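Local atomic coordinates of acetyltransferase (PDB entry 2FSR), a protein that probably transfers an acetyl group from acetyl-coenzyme A to an acceptor that has not been identified. Residues Glu97-Ile102 with Glu121-Arg126; Leu115-Tyr120 with Arg158-Val163. One frame throughout, in Å; residues are numbered along the deposited sequence. Where two conformers were deposited one is given.

Overall arrangement
Both contacts start from the same antiparallel sheet, contact 1 from strand 97-105 and contact 2 from its neighbour 114-119, and their centres lie about 11 Å apart. Probable backbone hydrogen bonds, I99 O to Y120 N and Q101 O to L118 N, join the two directly. Contact 1 is partly buried and holds the loop after strand 114-119 against strand 97-105; contact 2 lies at the surface and sets strand 114-119 against helix 158-166. Each is built on one ring meeting an aliphatic branch. In contact 1 the histidine also collects waters, a formate and a nearby carboxylate, whereas the tryptophan of contact 2 meets mainly a valine and a helix carbonyl, with one water at its nitrogen.

Contact 1 of 2, residues Glu97-Ile102 with Glu121-Arg126; sequences ECIGQI and EGHEGR. With FMT (formic acid), chain B.
I99 and H123 bring strand and loop together, their CA atoms, 6.7 Å apart, being the nearest pair. From the strand, CG2 of I99 sits almost straight above the centre of the H123 imidazole, 3.5 Å from its centroid, a CH-pi contact made by one methyl. E97 reaches the rim of the same ring: CG lies anti to the backbone N (chi1 -179°) and the chain stays extended, carrying OE2 to 3.5 Å from H123 CE1, with carboxylate and ring planes 73° apart. I99 and G100 both face I90, forming a classic beta bulge just where the histidine packs. The loop leads into helix 128-143 and matches in position and sequence (HEGRGYA) the loop that in GNAT relatives binds the coenzyme A pyrophosphate, so it probably does so here. A formate, probably from the crystallisation liquor, lies here: H123 ND1 donates to its O1 at 2.8 Å, an N-H...O angle of 162°, and Y128 OH also bonds it. The same O1 stands over one face of the R126 guanidinium, 3.4 Å from NE. Two waters meet H123 NE2; one also bonds E97 OE2, the other donates to C98 O at 2.8 Å.

Contact 2 of 2, residues Leu115-Tyr120 with Arg158-Val163; sequences LGWLLY and RKSAAV
W117 on the strand and V163 on the helix approach from opposite directions, and their side chains make the closest touch: V163 CG1 lies 3.5 Å from W117 CZ2 and 3.6 Å from CE2, coming in obliquely on the six-membered half of the indole. The first torsion of W117 sets CG between the backbone N and the carbonyl carbon (chi1 52°), and the benzo ring is thereby carried to the helix. One turn earlier, S160 meets the same rim with its backbone: its O stands near the indole plane, 3.6 Å from CZ2. The hydroxyl of S160 is more distant, OG lying 3.9 Å from W117 NE1. W117 NE1 instead donates to a water 2.9 Å away, which gives a weak bond of 3.4 Å to K159 O, a loose bridge from ring to helix. In the GNAT fold the strand is the one that leads into the coenzyme-binding loop, and the helix follows strand 149-153, which in relatives splays away from the strand equivalent to 114-119 where the cofactor enters; W117 packs between strand and helix, consistent with a place near that cleft. Farther out, the helix turn that presents both partners is held by the bonds V163 N to K159 O (3.2 Å) and A162 N to R158 O (3.0 Å). N157 OD1 takes the S160 amide at the start of the helix. Around the tryptophan, I102 of strand 97-105, A129 of helix 128-143 and Y187 of strand 183-187 also touch its side chain.

Contact 1 of 2, residues Glu97-Ile102 with Glu121-Arg126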
ATOM      1  N   GLU A  97      12.024  -5.662  11.974  1.00 16.62           N
ATOM      2  CA  GLU A  97      11.508  -6.873  11.332  1.00 14.14           C
ATOM      3  C   GLU A  97      10.400  -6.508  10.335  1.00 12.71           C
ATOM      4  O   GLU A  97       9.324  -6.041  10.718  1.00 11.94           O
ATOM      5  CB  GLU A  97      10.982  -7.878  12.342  1.00 14.82           C
ATOM      6  CG  GLU A  97      10.475  -9.155  11.689  1.00 16.11           C
ATOM      7  CD  GLU A  97       9.841 -10.127  12.667  1.00 19.24           C
ATOM      8  OE1 GLU A  97       9.876  -9.865  13.894  1.00 19.18           O
ATOM      9  OE2 GLU A  97       9.295 -11.152  12.195  1.00 21.15           O
ATOM     10  N   CYS A  98      10.684  -6.760   9.064  1.00 10.81           N
ATOM     11  CA  CYS A  98       9.771  -6.393   7.973  1.00 10.34           C
ATOM     12  C   CYS A  98       8.734  -7.465   7.708  1.00 10.63           C
ATOM     13  O   CYS A  98       9.073  -8.624   7.422  1.00 10.97           O
ATOM     14  CB  CYS A  98      10.572  -6.085   6.710  1.00 10.52           C
ATOM     15  SG  CYS A  98       9.537  -5.495   5.369  1.00 10.25           S
ATOM     16  N   ILE A  99       7.462  -7.057   7.782  1.00  9.40           N
ATOM     17  CA  ILE A  99       6.346  -7.999   7.760  1.00  8.89           C
ATOM     18  C   ILE A  99       5.388  -7.803   6.587  1.00  8.81           C
ATOM     19  O   ILE A  99       4.441  -8.552   6.446  1.00  9.52           O
ATOM     20  CB  ILE A  99       5.549  -7.981   9.096  1.00  9.19           C
ATOM     21  CG1 ILE A  99       4.898  -6.621   9.335  1.00  8.08           C
ATOM     22  CG2 ILE A  99       6.498  -8.338  10.268  1.00  9.86           C
ATOM     23  CD1 ILE A  99       3.736  -6.646  10.322  1.00 10.32           C
ATOM     24  N   GLY A 100       5.621  -6.781   5.763  1.00  7.69           N
ATOM     25  CA  GLY A 100       4.759  -6.586   4.596  1.00  7.42           C
ATOM     26  C   GLY A 100       4.862  -5.174   4.055  1.00  6.86           C
ATOM     27  O   GLY A 100       5.887  -4.545   4.212  1.00  6.91           O
ATOM     28  N   GLN A 101       3.795  -4.710   3.409  1.00  7.24           N
ATOM     29  CA  GLN A 101       3.860  -3.452   2.674  1.00  7.72           C
ATOM     30  C   GLN A 101       2.470  -2.843   2.611  1.00  7.46           C
ATOM     31  O   GLN A 101       1.459  -3.560   2.521  1.00  8.07           O
ATOM     32  CB  GLN A 101       4.395  -3.710   1.268  1.00  8.23           C
ATOM     33  CG  GLN A 101       4.627  -2.439   0.445  1.00  8.64           C
ATOM     34  CD  GLN A 101       4.740  -2.749  -1.029  1.00  9.69           C
ATOM     35  OE1 GLN A 101       3.764  -3.165  -1.644  1.00 12.12           O
ATOM     36  NE2 GLN A 101       5.947  -2.581  -1.598  1.00  8.70           N
ATOM     37  N   ILE A 102       2.448  -1.511   2.644  1.00  7.52           N
ATOM     38  CA  ILE A 102       1.234  -0.719   2.456  1.00  7.82           C
ATOM     39  C   ILE A 102       1.536   0.360   1.417  1.00  7.30           C
ATOM     40  O   ILE A 102       2.662   0.855   1.365  1.00  7.76           O
ATOM     41  CB  ILE A 102       0.775  -0.068   3.805  1.00  7.97           C
ATOM     42  CG1 ILE A 102      -0.589   0.622   3.664  1.00 10.16           C
ATOM     43  CG2 ILE A 102       1.826   0.913   4.339  1.00  8.84           C
ATOM     44  CD1 ILE A 102      -1.759  -0.291   3.513  1.00 12.14           C
ATOM     45  N   GLU A 121       4.064 -14.192   5.215  1.00 11.30           N
ATOM     46  CA  GLU A 121       3.560 -15.358   5.904  1.00 12.11           C
ATOM     47  C   GLU A 121       3.894 -15.331   7.393  1.00 12.26           C
ATOM     48  O   GLU A 121       5.039 -15.072   7.786  1.00 13.02           O
ATOM     49  CB  GLU A 121       4.149 -16.604   5.266  1.00 11.71           C
ATOM     50  CG  GLU A 121       3.475 -17.858   5.716  1.00 14.87           C
ATOM     51  CD  GLU A 121       4.021 -19.047   4.991  1.00 15.74           C
ATOM     52  OE1 GLU A 121       5.245 -19.316   5.100  1.00 19.45           O
ATOM     53  OE2 GLU A 121       3.210 -19.711   4.322  1.00 19.29           O
ATOM     54  N   GLY A 122       2.877 -15.613   8.215  1.00 13.48           N
ATOM     55  CA  GLY A 122       3.052 -15.700   9.659  1.00 14.39           C
ATOM     56  C   GLY A 122       2.553 -14.492  10.442  1.00 15.46           C
ATOM     57  O   GLY A 122       2.562 -14.490  11.672  1.00 17.44           O
ATOM     58  N   HIS A 123       2.127 -13.456   9.729  1.00 14.76           N
ATOM     59  CA  HIS A 123       1.792 -12.211  10.398  1.00 15.31           C
ATOM     60  C   HIS A 123       0.326 -11.802  10.297  1.00 16.28           C
ATOM     61  O   HIS A 123      -0.023 -10.714  10.743  1.00 15.66           O
ATOM     62  CB  HIS A 123       2.672 -11.070   9.885  1.00 14.33           C
ATOM     63  CG  HIS A 123       4.130 -11.362   9.969  1.00 13.74           C
ATOM     64  ND1 HIS A 123       4.822 -11.360  11.163  1.00 13.30           N
ATOM     65  CD2 HIS A 123       5.025 -11.710   9.014  1.00 14.87           C
ATOM     66  CE1 HIS A 123       6.084 -11.686  10.933  1.00 14.03           C
ATOM     67  NE2 HIS A 123       6.228 -11.910   9.640  1.00 16.82           N
ATOM     68  N   GLU A 124      -0.516 -12.650   9.710  1.00 17.54           N
ATOM     69  CA  GLU A 124      -1.967 -12.368   9.666  1.00 18.57           C
ATOM     70  C   GLU A 124      -2.669 -12.497  11.031  1.00 17.69           C
ATOM     71  O   GLU A 124      -2.121 -13.040  12.000  1.00 18.15           O
ATOM     72  CB  GLU A 124      -2.667 -13.255   8.633  1.00 19.21           C
ATOM     73  CG  GLU A 124      -2.290 -12.990   7.167  1.00 21.30           C
ATOM     74  CD  GLU A 124      -2.819 -14.072   6.216  1.00 21.85           C
ATOM     75  OE1 GLU A 124      -3.595 -14.956   6.652  1.00 25.64           O
ATOM     76  OE2 GLU A 124      -2.459 -14.031   5.021  1.00 27.79           O
ATOM     77  N   GLY A 125      -3.883 -11.961  11.105  1.00 16.33           N
ATOM     78  CA  GLY A 125      -4.739 -12.139  12.281  1.00 15.25           C
ATOM     79  C   GLY A 125      -4.452 -11.273  13.502  1.00 14.42           C
ATOM     80  O   GLY A 125      -5.076 -11.451  14.555  1.00 15.30           O
ATOM     81  N   ARG A 126      -3.535 -10.321  13.355  0.50 13.52           N
ATOM     82  CA  ARG A 126      -3.140  -9.462  14.465  0.50 13.01           C
ATOM     83  C   ARG A 126      -3.509  -8.001  14.196  0.50 12.56           C
ATOM     84  O   ARG A 126      -3.052  -7.099  14.900  0.50 12.74           O
ATOM     85  CB  ARG A 126      -1.635  -9.606  14.731  0.50 13.06           C
ATOM     86  CG  ARG A 126      -1.183 -11.048  15.024  0.50 12.93           C
ATOM     87  CD  ARG A 126       0.330 -11.171  14.909  0.50 10.33           C
ATOM     88  NE  ARG A 126       0.903 -12.487  15.234  0.50  9.17           N
ATOM     89  CZ  ARG A 126       0.898 -13.557  14.440  0.50 10.39           C
ATOM     90  NH1 ARG A 126       0.290 -13.540  13.261  0.50 11.50           N
ATOM     91  NH2 ARG A 126       1.506 -14.669  14.845  0.50 11.29           N
TER
HETATM   92  C   FMT B 301       4.052 -10.358  14.505  1.00 24.12           C
HETATM   93  O1  FMT B 301       3.784 -11.335  13.796  1.00 23.73           O
HETATM   94  O2  FMT B 301       3.782 -10.203  15.708  1.00 23.86           O
HETATM   95  O   HOH W   1       9.427 -12.287   9.929  1.00 30.53           O
HETATM   96  O   HOH W   2       8.384 -11.294   7.683  1.00 20.07           O

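Contact 2 of 2, residues Leu115-Tyr120 with Arg158-Val163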
ATOM      1  N   LEU A 115      -5.355   2.306  -2.590  1.00  7.39           N
ATOM      2  CA  LEU A 115      -4.709   1.824  -1.373  1.00  7.58           C
ATOM      3  C   LEU A 115      -4.619   0.296  -1.405  1.00  8.26           C
ATOM      4  O   LEU A 115      -5.628  -0.391  -1.600  1.00  7.61           O
ATOM      5  CB  LEU A 115      -5.533   2.272  -0.148  1.00  7.93           C
ATOM      6  CG  LEU A 115      -5.035   1.932   1.268  1.00  7.72           C
ATOM      7  CD1 LEU A 115      -3.772   2.693   1.601  1.00  8.71           C
ATOM      8  CD2 LEU A 115      -6.120   2.240   2.311  1.00  7.49           C
ATOM      9  N   GLY A 116      -3.402  -0.231  -1.247  1.00  7.92           N
ATOM     10  CA  GLY A 116      -3.230  -1.685  -1.215  1.00  8.70           C
ATOM     11  C   GLY A 116      -2.303  -2.114  -0.107  1.00  7.94           C
ATOM     12  O   GLY A 116      -1.525  -1.321   0.407  1.00  8.87           O
ATOM     13  N   TRP A 117      -2.399  -3.385   0.275  1.00  8.28           N
ATOM     14  CA  TRP A 117      -1.567  -3.898   1.378  1.00  8.70           C
ATOM     15  C   TRP A 117      -1.287  -5.369   1.169  1.00  8.85           C
ATOM     16  O   TRP A 117      -2.017  -6.062   0.463  1.00  8.79           O
ATOM     17  CB  TRP A 117      -2.249  -3.720   2.758  1.00  9.28           C
ATOM     18  CG  TRP A 117      -3.644  -4.282   2.778  1.00  9.55           C
ATOM     19  CD1 TRP A 117      -4.017  -5.574   3.052  1.00 10.91           C
ATOM     20  CD2 TRP A 117      -4.848  -3.576   2.477  1.00  9.21           C
ATOM     21  NE1 TRP A 117      -5.379  -5.713   2.919  1.00 11.38           N
ATOM     22  CE2 TRP A 117      -5.917  -4.498   2.580  1.00 10.04           C
ATOM     23  CE3 TRP A 117      -5.130  -2.252   2.122  1.00  9.86           C
ATOM     24  CZ2 TRP A 117      -7.243  -4.137   2.332  1.00 11.08           C
ATOM     25  CZ3 TRP A 117      -6.445  -1.894   1.887  1.00 10.24           C
ATOM     26  CH2 TRP A 117      -7.485  -2.831   1.984  1.00 11.18           C
ATOM     27  N   LEU A 118      -0.217  -5.831   1.805  1.00  9.01           N
ATOM     28  CA  LEU A 118       0.102  -7.248   1.828  1.00  8.86           C
ATOM     29  C   LEU A 118       0.912  -7.529   3.093  1.00  8.96           C
ATOM     30  O   LEU A 118       1.648  -6.670   3.587  1.00  8.22           O
ATOM     31  CB  LEU A 118       0.884  -7.669   0.577  1.00  8.83           C
ATOM     32  CG  LEU A 118       2.260  -7.024   0.360  1.00 10.61           C
ATOM     33  CD1 LEU A 118       3.381  -7.846   1.028  1.00 10.84           C
ATOM     34  CD2 LEU A 118       2.540  -6.880  -1.137  1.00 12.52           C
ATOM     35  N   LEU A 119       0.756  -8.747   3.617  1.00  9.01           N
ATOM     36  CA  LEU A 119       1.542  -9.234   4.749  1.00  9.17           C
ATOM     37  C   LEU A 119       2.231 -10.525   4.385  1.00  9.22           C
ATOM     38  O   LEU A 119       1.650 -11.385   3.703  1.00  9.72           O
ATOM     39  CB  LEU A 119       0.659  -9.470   5.985  1.00  9.83           C
ATOM     40  CG  LEU A 119       0.056  -8.234   6.650  1.00 11.31           C
ATOM     41  CD1 LEU A 119      -0.812  -8.660   7.845  1.00 13.51           C
ATOM     42  CD2 LEU A 119       1.121  -7.232   7.111  1.00 13.27           C
ATOM     43  N   TYR A 120       3.475 -10.659   4.838  1.00  9.38           N
ATOM     44  CA  TYR A 120       4.231 -11.872   4.629  1.00  9.41           C
ATOM     45  C   TYR A 120       3.708 -12.963   5.554  1.00 10.43           C
ATOM     46  O   TYR A 120       3.035 -12.693   6.543  1.00 10.45           O
ATOM     47  CB  TYR A 120       5.709 -11.622   4.908  1.00  9.30           C
ATOM     48  CG  TYR A 120       6.331 -10.596   3.967  1.00  8.66           C
ATOM     49  CD1 TYR A 120       5.880 -10.460   2.648  1.00 10.46           C
ATOM     50  CD2 TYR A 120       7.375  -9.798   4.387  1.00  9.41           C
ATOM     51  CE1 TYR A 120       6.467  -9.522   1.775  1.00  9.91           C
ATOM     52  CE2 TYR A 120       7.978  -8.859   3.524  1.00 10.49           C
ATOM     53  CZ  TYR A 120       7.500  -8.725   2.232  1.00  8.23           C
ATOM     54  OH  TYR A 120       8.100  -7.802   1.389  1.00  9.90           O
ATOM     55  N   ARG A 158     -11.498 -12.797   0.366  1.00 18.54           N
ATOM     56  CA  ARG A 158     -12.261 -12.492   1.572  1.00 17.75           C
ATOM     57  C   ARG A 158     -11.486 -11.645   2.569  1.00 17.13           C
ATOM     58  O   ARG A 158     -12.039 -10.730   3.173  1.00 15.49           O
ATOM     59  CB  ARG A 158     -12.730 -13.791   2.247  1.00 17.78           C
ATOM     60  CG  ARG A 158     -13.606 -14.657   1.372  1.00 18.79           C
ATOM     61  CD  ARG A 158     -14.977 -14.028   1.148  1.00 21.21           C
ATOM     62  NE  ARG A 158     -15.848 -14.966   0.449  1.00 23.85           N
ATOM     63  CZ  ARG A 158     -16.240 -14.851  -0.818  1.00 24.87           C
ATOM     64  NH1 ARG A 158     -15.864 -13.812  -1.565  1.00 25.90           N
ATOM     65  NH2 ARG A 158     -17.024 -15.782  -1.342  1.00 25.38           N
ATOM     66  N   LYS A 159     -10.202 -11.955   2.740  1.00 17.36           N
ATOM     67  CA  LYS A 159      -9.356 -11.282   3.713  1.00 17.99           C
ATOM     68  C   LYS A 159      -9.229  -9.781   3.413  1.00 15.79           C
ATOM     69  O   LYS A 159      -9.342  -8.950   4.322  1.00 16.26           O
ATOM     70  CB  LYS A 159      -7.962 -11.931   3.760  1.00 19.21           C
ATOM     71  CG  LYS A 159      -7.960 -13.404   4.197  1.00 20.77           C
ATOM     72  CD  LYS A 159      -6.527 -13.900   4.521  1.00 21.64           C
ATOM     73  CE  LYS A 159      -6.537 -15.236   5.295  1.00 24.68           C
ATOM     74  NZ  LYS A 159      -6.683 -16.442   4.421  1.00 28.64           N
ATOM     75  N   SER A 160      -8.994  -9.447   2.144  1.00 15.33           N
ATOM     76  CA  SER A 160      -8.867  -8.040   1.750  1.00 14.28           C
ATOM     77  C   SER A 160     -10.185  -7.270   1.817  1.00 12.89           C
ATOM     78  O   SER A 160     -10.205  -6.122   2.234  1.00 12.49           O
ATOM     79  CB  SER A 160      -8.207  -7.875   0.377  1.00 15.16           C
ATOM     80  OG  SER A 160      -6.852  -8.309   0.419  1.00 18.02           O
ATOM     81  N   ALA A 161     -11.274  -7.917   1.404  1.00 11.63           N
ATOM     82  CA  ALA A 161     -12.601  -7.343   1.542  1.00 10.45           C
ATOM     83  C   ALA A 161     -12.908  -7.011   3.016  1.00 10.76           C
ATOM     84  O   ALA A 161     -13.463  -5.961   3.310  1.00 10.74           O
ATOM     85  CB  ALA A 161     -13.666  -8.288   0.969  1.00 10.41           C
ATOM     86  N   ALA A 162     -12.557  -7.916   3.932  1.00 10.38           N
ATOM     87  CA  ALA A 162     -12.810  -7.653   5.357  1.00 10.92           C
ATOM     88  C   ALA A 162     -12.021  -6.447   5.902  1.00 10.32           C
ATOM     89  O   ALA A 162     -12.566  -5.606   6.635  1.00 11.56           O
ATOM     90  CB  ALA A 162     -12.546  -8.902   6.192  1.00 10.72           C
ATOM     91  N   VAL A 163     -10.745  -6.351   5.515  1.00 10.90           N
ATOM     92  CA  VAL A 163      -9.907  -5.218   5.912  1.00 10.92           C
ATOM     93  C   VAL A 163     -10.475  -3.932   5.327  1.00 10.82           C
ATOM     94  O   VAL A 163     -10.638  -2.951   6.036  1.00 11.43           O
ATOM     95  CB  VAL A 163      -8.430  -5.407   5.486  1.00 11.02           C
ATOM     96  CG1 VAL A 163      -7.604  -4.151   5.775  1.00 12.23           C
ATOM     97  CG2 VAL A 163      -7.822  -6.627   6.212  1.00 11.77           C
TER
HETATM   98  O   HOH W   3      -6.023  -8.203   4.314  1.00 30.46           O